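Local coordinates for N-acetylgalactosaminyltransferase 7 (Homo sapiens, PDB 6IWR), which is a GalNAc-transferase family member that joins a GT-A glycosyltransferase domain to a ricin-type beta-trefoil lectin domain, at residues 96-101 / 117-122. Residues are numbered along the deposited sequence; the frame is centred on the assembly and turned at random.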
loop_
_atom_site.group_PDB
_atom_site.type_symbol
_atom_site.label_atom_id
_atom_site.label_comp_id
_atom_site.label_asym_id
_atom_site.label_seq_id
_atom_site.Cartn_x
_atom_site.Cartn_y
_atom_site.Cartn_z
ATOM N N LEU A 96 -24.488 -7.682 -1.019
ATOM C CA LEU A 96 -24.729 -8.198 0.319
ATOM C C LEU A 96 -23.825 -7.452 1.295
ATOM O O LEU A 96 -22.644 -7.788 1.443
ATOM C CB LEU A 96 -24.447 -9.690 0.363
ATOM C CG LEU A 96 -25.220 -10.518 1.383
ATOM C CD1 LEU A 96 -24.423 -11.774 1.710
ATOM C CD2 LEU A 96 -25.549 -9.733 2.632
ATOM N N VAL A 97 -24.401 -6.473 1.985
ATOM C CA VAL A 97 -23.679 -5.592 2.885
ATOM C C VAL A 97 -23.918 -6.099 4.305
ATOM O O VAL A 97 -25.066 -6.256 4.722
ATOM C CB VAL A 97 -24.136 -4.135 2.689
ATOM C CG1 VAL A 97 -23.367 -3.176 3.576
ATOM C CG2 VAL A 97 -23.963 -3.732 1.231
ATOM N N LEU A 98 -22.842 -6.375 5.050
ATOM C CA LEU A 98 -22.861 -7.007 6.372
ATOM C C LEU A 98 -22.344 -6.075 7.471
ATOM O O LEU A 98 -22.171 -4.874 7.260
ATOM C CB LEU A 98 -22.019 -8.285 6.331
ATOM C CG LEU A 98 -22.526 -9.476 5.521
ATOM C CD1 LEU A 98 -21.668 -10.709 5.797
ATOM C CD2 LEU A 98 -23.989 -9.756 5.823
ATOM N N GLY A 99 -22.043 -6.657 8.631
ATOM C CA GLY A 99 -21.334 -5.995 9.706
ATOM C C GLY A 99 -22.168 -4.866 10.238
ATOM O O GLY A 99 -23.265 -4.612 9.737
ATOM N N PRO A 100 -21.670 -4.155 11.258
ATOM C CA PRO A 100 -20.356 -4.397 11.837
ATOM C C PRO A 100 -20.334 -5.574 12.798
ATOM O O PRO A 100 -19.274 -5.897 13.321
ATOM C CB PRO A 100 -20.073 -3.105 12.605
ATOM C CG PRO A 100 -21.420 -2.422 12.776
ATOM C CD PRO A 100 -22.461 -3.258 12.115
ATOM N N GLU A 101 -21.487 -6.178 13.088
ATOM C CA GLU A 101 -21.452 -7.335 13.968
ATOM C C GLU A 101 -20.675 -8.475 13.342
ATOM O O GLU A 101 -20.265 -9.397 14.049
ATOM C CB GLU A 101 -22.857 -7.811 14.308
ATOM C CG GLU A 101 -23.593 -8.351 13.130
ATOM C CD GLU A 101 -24.567 -7.347 12.569
ATOM O OE1 GLU A 101 -25.707 -7.767 12.300
ATOM O OE2 GLU A 101 -24.207 -6.148 12.404
ATOM N N MET A 117 -15.426 -14.438 2.893
ATOM C CA MET A 117 -16.088 -15.736 2.851
ATOM C C MET A 117 -17.319 -15.793 3.746
ATOM O O MET A 117 -18.203 -16.628 3.511
ATOM C CB MET A 117 -15.133 -16.852 3.228
ATOM C CG MET A 117 -14.130 -17.164 2.143
ATOM S SD MET A 117 -14.819 -17.835 0.608
ATOM C CE MET A 117 -15.838 -19.149 1.273
ATOM N N VAL A 118 -17.405 -14.944 4.779
ATOM C CA VAL A 118 -18.628 -14.962 5.570
ATOM C C VAL A 118 -19.798 -14.520 4.705
ATOM O O VAL A 118 -20.870 -15.139 4.724
ATOM C CB VAL A 118 -18.489 -14.118 6.855
ATOM C CG1 VAL A 118 -17.030 -13.852 7.190
ATOM C CG2 VAL A 118 -19.297 -12.825 6.784
ATOM N N ALA A 119 -19.588 -13.497 3.872
ATOM C CA ALA A 119 -20.609 -13.099 2.909
ATOM C C ALA A 119 -20.890 -14.221 1.914
ATOM O O ALA A 119 -22.044 -14.656 1.772
ATOM C CB ALA A 119 -20.192 -11.820 2.193
ATOM N N SER A 120 -19.848 -14.733 1.237
ATOM C CA SER A 120 -20.078 -15.796 0.259
ATOM C C SER A 120 -20.839 -16.967 0.870
ATOM O O SER A 120 -21.713 -17.562 0.217
ATOM C CB SER A 120 -18.770 -16.310 -0.333
ATOM O OG SER A 120 -19.034 -17.534 -0.996
ATOM N N ASP A 121 -20.513 -17.323 2.116
ATOM C CA ASP A 121 -21.130 -18.492 2.728
ATOM C C ASP A 121 -22.631 -18.327 2.960
ATOM O O ASP A 121 -23.315 -19.334 3.145
ATOM C CB ASP A 121 -20.440 -18.834 4.054
ATOM C CG ASP A 121 -19.124 -19.548 3.856
ATOM O OD1 ASP A 121 -18.723 -19.746 2.684
ATOM O OD2 ASP A 121 -18.490 -19.915 4.876
ATOM N N MET A 122 -23.177 -17.107 2.966
ATOM C CA MET A 122 -24.621 -16.964 3.143
ATOM C C MET A 122 -25.380 -16.775 1.837
ATOM O O MET A 122 -26.618 -16.736 1.859
ATOM C CB MET A 122 -24.959 -15.818 4.106
ATOM C CG MET A 122 -23.920 -14.776 4.318
ATOM S SD MET A 122 -24.507 -13.613 5.577
ATOM C CE MET A 122 -23.703 -14.235 7.048
#
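Leu-96 and Leu-98 lay their side chains against one side of helix 117-122 in a mainly apolar surface contact, its centre about 29 Å from the centre of the chain, with no hydrogen bond joining the two segments. Residues 96-98 are extended, with neither helix nor strand assigned, and the alternation of their side chains fits that shape: Leu-96 and Leu-98 point toward the helix, whereas Val-97 points away and packs on Cys-502 of the second subunit. Leu-98 buries more against the helix than Leu-96 (62 against 49 Å²). Its CG stands anti to the carbonyl carbon (chi1 -69°), which carries the branch toward the helix. Leu-98 CD1 lies 3.9 Å from Ala-119 CA and also touches Val-118 CG2, the two side chains running past each other in opposite directions. Leu-98 CD2 meets Met-122 SD tip to tip at 3.9 Å, and CD1 is also near this sulfur. Between the two segments lie 15 residues, 11 of them in helix 103-113, so the chain returns past its own preceding loop. Ile-106 of that helix touches both Leu-98 and Val-118, and three elements thus share this apolar patch. Helix 117-122 in turn packs on helix 160-173 of a GT-A domain, a Rossmann-like alpha/beta fold built round a mixed sheet; there Ser-120 OG bonds to Ser-161 and Arg-165. Met-122 is bent at chi3 (98°), and its CG, further back along the side chain, is 4.0 Å from Leu-96 CD1, where the two side chains cross at about a right angle. Leu-96 CD1 lies 3.7 Å from Ala-119 O, which accepts a hydrogen bond from Met-122 N. Leu-96 is also tied through its backbone to Thr-277, beside Tyr-278, which packs on Ala-119.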